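Local coordinates for putative sugar binding protein (Geobacillus stearothermophilus, PDB 6GT9), which binds galactose and probably serves as the glucose-galactose binding protein of a three-component sensing system linked to galactan utilization, at residues V36-D41 against Q94-A99; V104-T109 against T124-A129; P114-D119 against A129-D134. One frame throughout, in Å; residues are numbered along the deposited sequence.

In the fold
All three contacts belong to the lobe built on the parallel sheet that holds strands 32-36, 90-93, 115-118 and 129-132. Interactions 1 and 3 are buried and both touch galactose at the carboxyl ends of these strands. Interaction 1 joins loops through a polar side-chain bond; interaction 3 joins two strands through their backbones. Q94 of the first and D119 of the third meet in a hydrogen bond beside the sugar. Interaction 2 lies farther out and is only partly buried. It sets helix 98-110 against the loop that leads into strand 129-132, with an asparagine, an arginine and two waters. It shares A129 with interaction 3.

Interaction 1. Residues V36-D41 against Q94-A99; sequences VPEELD and QGLTEA. With GAL (beta-D-galactopyranose), chain E.
The contact of E38 with Q94 is a buried polar side-chain contact in the galactose pocket. Both residues lie in loops that follow parallel strands, E38 after strand 32-36 and Q94 after strand 90-93. These strands are neighbours in the sheet. The sugar site lies at the carboxyl ends of these strands, as in other type I periplasmic binding proteins.

One hydrogen bond crosses the contact. Q94 NE2 donates to E38 OE1 at 3.1 Å, and the bond is nearly straight, with an angle of 166° at the hydrogen. The acceptor lies close to the amide plane of Q94. Seen from E38, the donor comes from above the carboxylate, 59° out of its plane. E38 stretches to this point with CG turned opposite the backbone N (chi1 -174°) and the chain extended beyond it. The amide oxygen of Q94 is turned the other way and sits 3.1 Å from E38 CB. L96 adds apolar cover, with CD1 4.2 Å from E38 CD.

E38 OE1 also takes the proton of the sugar hydroxyl O4 at 2.6 Å. It lies 3.1 Å from galactose O3, whose single proton has a second acceptor within range. Q94 NE2 also donates to D119 OD1, its strongest polar partner. W45 and H167 pack around the pair.

The Q94 amide thus bridges two acidic groups that hold the sugar. It shares E38 OE1 with the sugar hydroxyl O4, so this one oxygen takes two donors. An amide NH2 donating to two carboxylates would probably ease their mutual repulsion. Q94 probably helps to position both acids.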
loop_
_atom_site.group_PDB
_atom_site.type_symbol
_atom_site.label_atom_id
_atom_site.label_comp_id
_atom_site.label_asym_id
_atom_site.label_seq_id
_atom_site.Cartn_x
_atom_site.Cartn_y
_atom_site.Cartn_z
ATOM N N VAL A 36 -9.784 -8.988 3.520
ATOM C CA VAL A 36 -8.733 -9.773 2.882
ATOM C C VAL A 36 -7.517 -8.866 2.703
ATOM O O VAL A 36 -7.582 -7.900 1.929
ATOM C CB VAL A 36 -9.194 -10.345 1.537
ATOM C CG1 VAL A 36 -8.067 -11.149 0.904
ATOM C CG2 VAL A 36 -10.448 -11.192 1.724
ATOM N N PRO A 37 -6.413 -9.109 3.404
ATOM C CA PRO A 37 -5.203 -8.313 3.194
ATOM C C PRO A 37 -4.380 -8.863 2.034
ATOM O O PRO A 37 -4.590 -9.975 1.556
ATOM C CB PRO A 37 -4.452 -8.483 4.512
ATOM C CG PRO A 37 -4.743 -9.927 4.856
ATOM C CD PRO A 37 -6.215 -10.120 4.464
ATOM N N GLU A 38 -3.421 -8.050 1.584
ATOM C CA GLU A 38 -2.496 -8.508 0.557
ATOM C C GLU A 38 -1.682 -9.697 1.061
ATOM O O GLU A 38 -1.397 -10.627 0.305
ATOM C CB GLU A 38 -1.572 -7.358 0.138
ATOM C CG GLU A 38 -0.638 -7.638 -1.029
ATOM C CD GLU A 38 0.045 -6.352 -1.517
ATOM O OE1 GLU A 38 -0.239 -5.286 -0.928
ATOM O OE2 GLU A 38 0.852 -6.401 -2.472
ATOM N N GLU A 39 -1.329 -9.687 2.346
ATOM C CA GLU A 39 -0.508 -10.719 2.966
ATOM C C GLU A 39 -0.801 -10.695 4.457
ATOM O O GLU A 39 -0.759 -9.626 5.080
ATOM C CB GLU A 39 0.982 -10.485 2.697
ATOM C CG GLU A 39 1.891 -11.668 3.088
ATOM C CD GLU A 39 3.342 -11.430 2.690
ATOM O OE1 GLU A 39 4.141 -10.983 3.545
ATOM O OE2 GLU A 39 3.667 -11.641 1.501
ATOM N N LEU A 40 -1.100 -11.874 5.013
ATOM C CA LEU A 40 -1.729 -11.974 6.328
ATOM C C LEU A 40 -0.919 -11.259 7.405
ATOM O O LEU A 40 -1.440 -10.397 8.120
ATOM C CB LEU A 40 -1.922 -13.449 6.700
ATOM C CG LEU A 40 -2.925 -13.772 7.807
ATOM C CD1 LEU A 40 -4.334 -13.623 7.299
ATOM C CD2 LEU A 40 -2.703 -15.188 8.359
ATOM N N ASP A 41 0.351 -11.623 7.561
ATOM C CA ASP A 41 1.160 -11.070 8.638
ATOM C C ASP A 41 2.060 -9.919 8.179
ATOM O O ASP A 41 3.055 -9.613 8.849
ATOM C CB ASP A 41 1.989 -12.172 9.297
ATOM C CG ASP A 41 2.465 -11.789 10.698
ATOM O OD1 ASP A 41 1.668 -11.179 11.456
ATOM O OD2 ASP A 41 3.637 -12.097 11.039
ATOM N N GLN A 94 -8.418 -5.290 -1.403
ATOM C CA GLN A 94 -7.795 -4.539 -2.484
ATOM C C GLN A 94 -8.364 -5.000 -3.818
ATOM O O GLN A 94 -8.680 -6.180 -4.008
ATOM C CB GLN A 94 -6.290 -4.766 -2.506
ATOM C CG GLN A 94 -5.497 -4.186 -1.373
ATOM C CD GLN A 94 -4.165 -4.914 -1.254
ATOM O OE1 GLN A 94 -4.149 -6.120 -1.026
ATOM N NE2 GLN A 94 -3.048 -4.193 -1.454
ATOM N N GLY A 95 -8.509 -4.062 -4.745
ATOM C CA GLY A 95 -8.672 -4.446 -6.131
ATOM C C GLY A 95 -7.279 -4.571 -6.700
ATOM O O GLY A 95 -6.819 -3.676 -7.412
ATOM N N LEU A 96 -6.586 -5.667 -6.362
ATOM C CA LEU A 96 -5.126 -5.699 -6.468
ATOM C C LEU A 96 -4.653 -5.524 -7.907
ATOM O O LEU A 96 -3.656 -4.832 -8.160
ATOM C CB LEU A 96 -4.594 -6.999 -5.877
ATOM C CG LEU A 96 -3.123 -7.035 -5.478
ATOM C CD1 LEU A 96 -2.772 -5.816 -4.618
ATOM C CD2 LEU A 96 -2.859 -8.326 -4.721
ATOM N N THR A 97 -5.334 -6.159 -8.861
ATOM C CA THR A 97 -5.077 -5.957 -10.281
ATOM C C THR A 97 -6.393 -5.653 -10.972
ATOM O O THR A 97 -7.467 -5.971 -10.464
ATOM C CB THR A 97 -4.442 -7.176 -10.950
ATOM O OG1 THR A 97 -5.348 -8.292 -10.861
ATOM C CG2 THR A 97 -3.121 -7.524 -10.290
ATOM N N GLU A 98 -6.306 -5.041 -12.148
ATOM C CA GLU A 98 -7.523 -4.771 -12.896
ATOM C C GLU A 98 -7.967 -5.985 -13.693
ATOM O O GLU A 98 -9.174 -6.228 -13.831
ATOM C CB GLU A 98 -7.328 -3.578 -13.837
ATOM C CG GLU A 98 -8.646 -3.137 -14.461
ATOM C CD GLU A 98 -8.481 -2.259 -15.680
ATOM O OE1 GLU A 98 -8.191 -1.056 -15.500
ATOM O OE2 GLU A 98 -8.663 -2.769 -16.809
ATOM N N ALA A 99 -7.004 -6.764 -14.197
ATOM C CA ALA A 99 -7.320 -7.862 -15.105
ATOM C C ALA A 99 -7.978 -9.029 -14.381
ATOM O O ALA A 99 -8.895 -9.664 -14.914
ATOM C CB ALA A 99 -6.043 -8.327 -15.816
HETATM C C1 GAL E . 1.903 -0.453 1.651
HETATM C C2 GAL E . 0.698 -0.815 0.806
HETATM C C3 GAL E . 0.080 -2.155 1.247
HETATM C C4 GAL E . 1.133 -3.250 1.214
HETATM C C5 GAL E . 2.366 -2.828 1.996
HETATM C C6 GAL E . 3.526 -3.814 1.843
HETATM O O1 GAL E . 2.455 0.766 1.197
HETATM O O2 GAL E . -0.320 0.192 0.907
HETATM O O3 GAL E . -0.906 -2.541 0.340
HETATM O O4 GAL E . 1.504 -3.543 -0.137
HETATM O O5 GAL E . 2.888 -1.504 1.576
HETATM O O6 GAL E . 4.496 -3.609 2.847
#

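Interaction 2. Residues V104-T109 against T124-A129; sequences VINEIT and TSRRVA
N106, on helix 98-110, grips the loop residue R126, while I105 packs against S125 and R127 beside it. The loop leads into strand 129-132.

The tight part is on the inner side. I105 CG2 sits 3.7 Å from S125 OG and close to R127 N and CB. S125 OG is also tied back within the loop: it hydrogen-bonds to A122 O and weakly accepts from R127 N. Next to it, N106 OD1 accepts from R126 N at 2.9 Å. The angle at the hydrogen is 154°, and the donor is slightly tilted from the carbonyl plane of N106. This is the one direct hydrogen bond between the two segments.

The same N106 amide lies flat over the R126 guanidinium. The two planes are 18° apart and stacked, with N106 CG 4.0 Å above the centre of the guanidinium. The R126 chain bends at chi3 (-69°), which folds its head back over the amide. NH1 then forms a salt bridge with D110 near the end of the helix.

The outer side is looser and wet. One water accepts from N106 ND2 at 2.7 Å and donates to T124 O. A second water donates to T109 OG1 and, at 3.1 Å, to R126 O, and so joins the helix to the loop. Within the helix, T109 OG1 donates to I105 O at 3.0 Å, an oxygen that also takes the T109 backbone N-H. R126 is exposed, so the stack lies at the surface.

Behind the contact, I105 and I108 rest on V115 of strand 115-118, and V104 and I108 reach helix 73-85. R127 turns away from helix 98-110 to a salt bridge with D121 and touches V115 and T117.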
loop_
_atom_site.group_PDB
_atom_site.type_symbol
_atom_site.label_atom_id
_atom_site.label_comp_id
_atom_site.label_asym_id
_atom_site.label_seq_id
_atom_site.Cartn_x
_atom_site.Cartn_y
_atom_site.Cartn_z
ATOM N N VAL A 104 -13.923 -10.700 -10.821
ATOM C CA VAL A 104 -14.275 -11.414 -9.595
ATOM C C VAL A 104 -15.070 -10.514 -8.654
ATOM O O VAL A 104 -16.039 -10.957 -8.027
ATOM C CB VAL A 104 -13.017 -11.973 -8.911
ATOM C CG1 VAL A 104 -13.377 -12.635 -7.584
ATOM C CG2 VAL A 104 -12.319 -12.966 -9.820
ATOM N N ILE A 105 -14.665 -9.248 -8.514
ATOM C CA ILE A 105 -15.483 -8.314 -7.743
ATOM C C ILE A 105 -16.886 -8.237 -8.331
ATOM O O ILE A 105 -17.881 -8.274 -7.600
ATOM C CB ILE A 105 -14.814 -6.929 -7.672
ATOM C CG1 ILE A 105 -13.601 -6.977 -6.736
ATOM C CG2 ILE A 105 -15.810 -5.905 -7.185
ATOM C CD1 ILE A 105 -12.628 -5.786 -6.886
ATOM N N ASN A 106 -16.985 -8.182 -9.663
ATOM C CA ASN A 106 -18.291 -8.080 -10.311
ATOM C C ASN A 106 -19.142 -9.325 -10.075
ATOM O O ASN A 106 -20.345 -9.219 -9.806
ATOM C CB ASN A 106 -18.108 -7.827 -11.807
ATOM C CG ASN A 106 -17.726 -6.393 -12.106
ATOM O OD1 ASN A 106 -17.549 -5.588 -11.198
ATOM N ND2 ASN A 106 -17.590 -6.068 -13.383
ATOM N N GLU A 107 -18.544 -10.514 -10.171
ATOM C CA GLU A 107 -19.324 -11.730 -9.970
ATOM C C GLU A 107 -19.780 -11.862 -8.520
ATOM O O GLU A 107 -20.889 -12.348 -8.260
ATOM C CB GLU A 107 -18.513 -12.955 -10.415
ATOM C CG GLU A 107 -17.869 -13.745 -9.317
ATOM C CD GLU A 107 -16.893 -14.803 -9.835
ATOM O OE1 GLU A 107 -15.930 -14.460 -10.478
ATOM O OE2 GLU A 107 -17.073 -15.972 -9.583
ATOM N N ILE A 108 -18.954 -11.420 -7.568
ATOM C CA ILE A 108 -19.359 -11.426 -6.163
ATOM C C ILE A 108 -20.522 -10.470 -5.953
ATOM O O ILE A 108 -21.528 -10.812 -5.316
ATOM C CB ILE A 108 -18.164 -11.066 -5.260
ATOM C CG1 ILE A 108 -17.142 -12.200 -5.253
ATOM C CG2 ILE A 108 -18.641 -10.725 -3.849
ATOM C CD1 ILE A 108 -15.846 -11.845 -4.567
ATOM N N THR A 109 -20.401 -9.256 -6.507
ATOM C CA THR A 109 -21.479 -8.272 -6.422
ATOM C C THR A 109 -22.779 -8.827 -6.985
ATOM O O THR A 109 -23.857 -8.568 -6.444
ATOM C CB THR A 109 -21.084 -6.999 -7.173
ATOM O OG1 THR A 109 -19.940 -6.404 -6.544
ATOM C CG2 THR A 109 -22.228 -5.987 -7.177
ATOM N N THR A 124 -12.998 0.620 -12.100
ATOM C CA THR A 124 -13.913 0.204 -13.156
ATOM C C THR A 124 -14.831 -0.940 -12.729
ATOM O O THR A 124 -15.702 -1.340 -13.509
ATOM C CB THR A 124 -13.137 -0.203 -14.414
ATOM O OG1 THR A 124 -12.434 -1.423 -14.167
ATOM C CG2 THR A 124 -12.128 0.884 -14.799
ATOM N N SER A 125 -14.664 -1.485 -11.525
ATOM C CA SER A 125 -15.520 -2.579 -11.088
ATOM C C SER A 125 -16.806 -2.031 -10.469
ATOM O O SER A 125 -17.014 -0.823 -10.351
ATOM C CB SER A 125 -14.787 -3.482 -10.099
ATOM O OG SER A 125 -14.661 -2.835 -8.854
ATOM N N ARG A 126 -17.691 -2.938 -10.064
ATOM C CA ARG A 126 -18.937 -2.551 -9.419
ATOM C C ARG A 126 -18.836 -2.586 -7.898
ATOM O O ARG A 126 -19.863 -2.613 -7.217
ATOM C CB ARG A 126 -20.084 -3.435 -9.924
ATOM C CG ARG A 126 -20.391 -3.194 -11.409
ATOM C CD ARG A 126 -21.771 -3.657 -11.808
ATOM N NE ARG A 126 -21.885 -5.111 -11.786
ATOM C CZ ARG A 126 -21.622 -5.894 -12.827
ATOM N NH1 ARG A 126 -21.747 -7.211 -12.720
ATOM N NH2 ARG A 126 -21.233 -5.360 -13.975
ATOM N N ARG A 127 -17.619 -2.602 -7.347
ATOM C CA ARG A 127 -17.451 -2.321 -5.927
ATOM C C ARG A 127 -18.247 -1.070 -5.560
ATOM O O ARG A 127 -18.336 -0.122 -6.347
ATOM C CB ARG A 127 -15.962 -2.144 -5.590
ATOM C CG ARG A 127 -15.278 -1.009 -6.337
ATOM C CD ARG A 127 -15.114 0.208 -5.454
ATOM N NE ARG A 127 -14.448 1.336 -6.130
ATOM C CZ ARG A 127 -15.082 2.237 -6.880
ATOM N NH1 ARG A 127 -16.389 2.144 -7.077
ATOM N NH2 ARG A 127 -14.409 3.236 -7.444
ATOM N N VAL A 128 -18.866 -1.085 -4.376
ATOM C CA VAL A 128 -19.740 0.021 -3.995
ATOM C C VAL A 128 -18.931 1.266 -3.669
ATOM O O VAL A 128 -19.338 2.384 -3.999
ATOM C CB VAL A 128 -20.641 -0.369 -2.811
ATOM C CG1 VAL A 128 -21.558 0.809 -2.453
ATOM C CG2 VAL A 128 -21.456 -1.595 -3.142
ATOM N N ALA A 129 -17.796 1.104 -2.992
ATOM C CA ALA A 129 -17.044 2.259 -2.508
ATOM C C ALA A 129 -15.612 1.830 -2.276
ATOM O O ALA A 129 -15.339 0.646 -2.082
ATOM C CB ALA A 129 -17.617 2.827 -1.206
HETATM O O HOH W 1 -16.804 -3.673 -14.404
HETATM O O HOH W 2 -20.279 -4.428 -4.680
#

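Interaction 3. Residues P114-D119 against A129-D134; sequences PVVTID and AYVGTD. With GAL (beta-D-galactopyranose), chain E.
T117 and Y130 are paired in neighbouring strands, 115-118 and 129-132, in the parallel sheet of one lobe of a type I periplasmic binding protein fold. Their connection is a loop without a helix, unlike the helical crossover between strands 90-93 and 115-118. The axes of the two short strands approach to 4.7 Å and run 23° from parallel.

Three backbone hydrogen bonds hold the pair. T117 N donates to A129 O in the carbonyl plane. V131 N donates to T117 O at 2.9 Å, and D119 N donates to V131 O. CA-H...O contacts support this ladder, among them I118 CA to V131 O at 3.2 Å. The N-H of A129 is buried and has no partner in the model.

Side chains pack on both faces of the sheet. V116, I118, A129 and V131 share one face, where helix 269-284 covers V116 and helix 43-59 covers I118. On the other face T117 OG1 meets the edge of the Y130 ring and sits 3.2 Å from Y130 CB. The main polar partner of T117 OG1 is D121. G132 N lies over one face of the ring, offset toward its rim. The phenol hydroxyl donates to T133 O, three residues further along the chain, at 2.7 Å.

Polar contacts with water and sugar gather at the carboxyl ends. A water accepts from T133 N and lies 2.6 Å from D119 O, so it spans the two segments. D119 has a positive phi of 72°, and its CG lies opposite the backbone N, pointing the carboxylate at galactose. The sugar hydroxyl O3 lies 2.8 Å from D119 OD1, though its proton has another acceptor in range. Galactose O2 donates to D119 OD2 at 2.6 Å.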
loop_
_atom_site.group_PDB
_atom_site.type_symbol
_atom_site.label_atom_id
_atom_site.label_comp_id
_atom_site.label_asym_id
_atom_site.label_seq_id
_atom_site.Cartn_x
_atom_site.Cartn_y
_atom_site.Cartn_z
ATOM N N PRO A 114 -22.049 -7.132 -1.097
ATOM C CA PRO A 114 -21.395 -5.858 -1.418
ATOM C C PRO A 114 -19.889 -5.937 -1.219
ATOM O O PRO A 114 -19.399 -6.610 -0.312
ATOM C CB PRO A 114 -22.031 -4.870 -0.434
ATOM C CG PRO A 114 -22.480 -5.714 0.712
ATOM C CD PRO A 114 -22.877 -7.043 0.118
ATOM N N VAL A 115 -19.150 -5.212 -2.066
ATOM C CA VAL A 115 -17.695 -5.189 -2.009
ATOM C C VAL A 115 -17.246 -3.756 -1.779
ATOM O O VAL A 115 -17.684 -2.840 -2.488
ATOM C CB VAL A 115 -17.058 -5.774 -3.285
ATOM C CG1 VAL A 115 -15.526 -5.550 -3.291
ATOM C CG2 VAL A 115 -17.368 -7.278 -3.384
ATOM N N VAL A 116 -16.412 -3.561 -0.760
ATOM C CA VAL A 116 -15.717 -2.297 -0.531
ATOM C C VAL A 116 -14.240 -2.545 -0.798
ATOM O O VAL A 116 -13.656 -3.487 -0.248
ATOM C CB VAL A 116 -15.942 -1.767 0.896
ATOM C CG1 VAL A 116 -15.019 -0.570 1.184
ATOM C CG2 VAL A 116 -17.414 -1.346 1.096
ATOM N N THR A 117 -13.644 -1.734 -1.665
ATOM C CA THR A 117 -12.212 -1.835 -1.862
ATOM C C THR A 117 -11.490 -0.975 -0.835
ATOM O O THR A 117 -12.001 0.055 -0.386
ATOM C CB THR A 117 -11.817 -1.428 -3.284
ATOM O OG1 THR A 117 -12.408 -0.161 -3.614
ATOM C CG2 THR A 117 -12.319 -2.472 -4.257
ATOM N N ILE A 118 -10.294 -1.419 -0.461
ATOM C CA ILE A 118 -9.485 -0.779 0.570
ATOM C C ILE A 118 -8.041 -0.748 0.084
ATOM O O ILE A 118 -7.577 -1.702 -0.554
ATOM C CB ILE A 118 -9.622 -1.517 1.924
ATOM C CG1 ILE A 118 -8.840 -0.814 3.036
ATOM C CG2 ILE A 118 -9.198 -3.008 1.812
ATOM C CD1 ILE A 118 -9.210 -1.319 4.402
ATOM N N ASP A 119 -7.352 0.375 0.336
ATOM C CA ASP A 119 -5.906 0.513 0.119
ATOM C C ASP A 119 -5.534 0.585 -1.359
ATOM O O ASP A 119 -4.653 1.354 -1.744
ATOM C CB ASP A 119 -5.150 -0.642 0.823
ATOM C CG ASP A 119 -3.652 -0.665 0.506
ATOM O OD1 ASP A 119 -3.263 -1.328 -0.482
ATOM O OD2 ASP A 119 -2.862 -0.037 1.257
ATOM N N ALA A 129 -17.796 1.104 -2.992
ATOM C CA ALA A 129 -17.044 2.259 -2.508
ATOM C C ALA A 129 -15.612 1.830 -2.276
ATOM O O ALA A 129 -15.339 0.646 -2.082
ATOM C CB ALA A 129 -17.617 2.827 -1.206
ATOM N N TYR A 130 -14.705 2.814 -2.303
ATOM C CA TYR A 130 -13.280 2.626 -2.052
ATOM C C TYR A 130 -12.858 3.485 -0.872
ATOM O O TYR A 130 -13.300 4.631 -0.747
ATOM C CB TYR A 130 -12.455 3.008 -3.290
ATOM C CG TYR A 130 -10.951 3.120 -3.067
ATOM C CD1 TYR A 130 -10.222 2.035 -2.603
ATOM C CD2 TYR A 130 -10.261 4.300 -3.363
ATOM C CE1 TYR A 130 -8.845 2.119 -2.412
ATOM C CE2 TYR A 130 -8.860 4.401 -3.184
ATOM C CZ TYR A 130 -8.167 3.296 -2.709
ATOM O OH TYR A 130 -6.809 3.326 -2.504
ATOM N N VAL A 131 -12.003 2.941 -0.004
ATOM C CA VAL A 131 -11.362 3.719 1.064
ATOM C C VAL A 131 -9.866 3.449 0.999
ATOM O O VAL A 131 -9.419 2.327 1.255
ATOM C CB VAL A 131 -11.900 3.386 2.460
ATOM C CG1 VAL A 131 -11.361 4.392 3.473
ATOM C CG2 VAL A 131 -13.420 3.385 2.467
ATOM N N GLY A 132 -9.085 4.469 0.690
ATOM C CA GLY A 132 -7.653 4.264 0.609
ATOM C C GLY A 132 -6.991 5.502 0.062
ATOM O O GLY A 132 -7.646 6.477 -0.324
ATOM N N THR A 133 -5.674 5.446 0.045
ATOM C CA THR A 133 -4.889 6.533 -0.515
ATOM C C THR A 133 -5.233 6.727 -1.985
ATOM O O THR A 133 -5.587 5.782 -2.695
ATOM C CB THR A 133 -3.397 6.233 -0.340
ATOM O OG1 THR A 133 -3.102 6.066 1.052
ATOM C CG2 THR A 133 -2.529 7.357 -0.905
ATOM N N ASP A 134 -5.175 7.986 -2.433
ATOM C CA ASP A 134 -5.037 8.288 -3.852
ATOM C C ASP A 134 -3.626 7.893 -4.281
ATOM O O ASP A 134 -2.679 8.679 -4.139
ATOM C CB ASP A 134 -5.306 9.772 -4.120
ATOM C CG ASP A 134 -5.227 10.128 -5.595
ATOM O OD1 ASP A 134 -4.562 9.412 -6.363
ATOM O OD2 ASP A 134 -5.844 11.130 -6.001
HETATM C C1 GAL E . 1.903 -0.453 1.651
HETATM C C2 GAL E . 0.698 -0.815 0.806
HETATM C C3 GAL E . 0.080 -2.155 1.247
HETATM C C4 GAL E . 1.133 -3.250 1.214
HETATM C C5 GAL E . 2.366 -2.828 1.996
HETATM C C6 GAL E . 3.526 -3.814 1.843
HETATM O O1 GAL E . 2.455 0.766 1.197
HETATM O O2 GAL E . -0.320 0.192 0.907
HETATM O O3 GAL E . -0.906 -2.541 0.340
HETATM O O4 GAL E . 1.504 -3.543 -0.137
HETATM O O5 GAL E . 2.888 -1.504 1.576
HETATM O O6 GAL E . 4.496 -3.609 2.847
HETATM O O HOH W 3 -3.986 3.006 0.123
#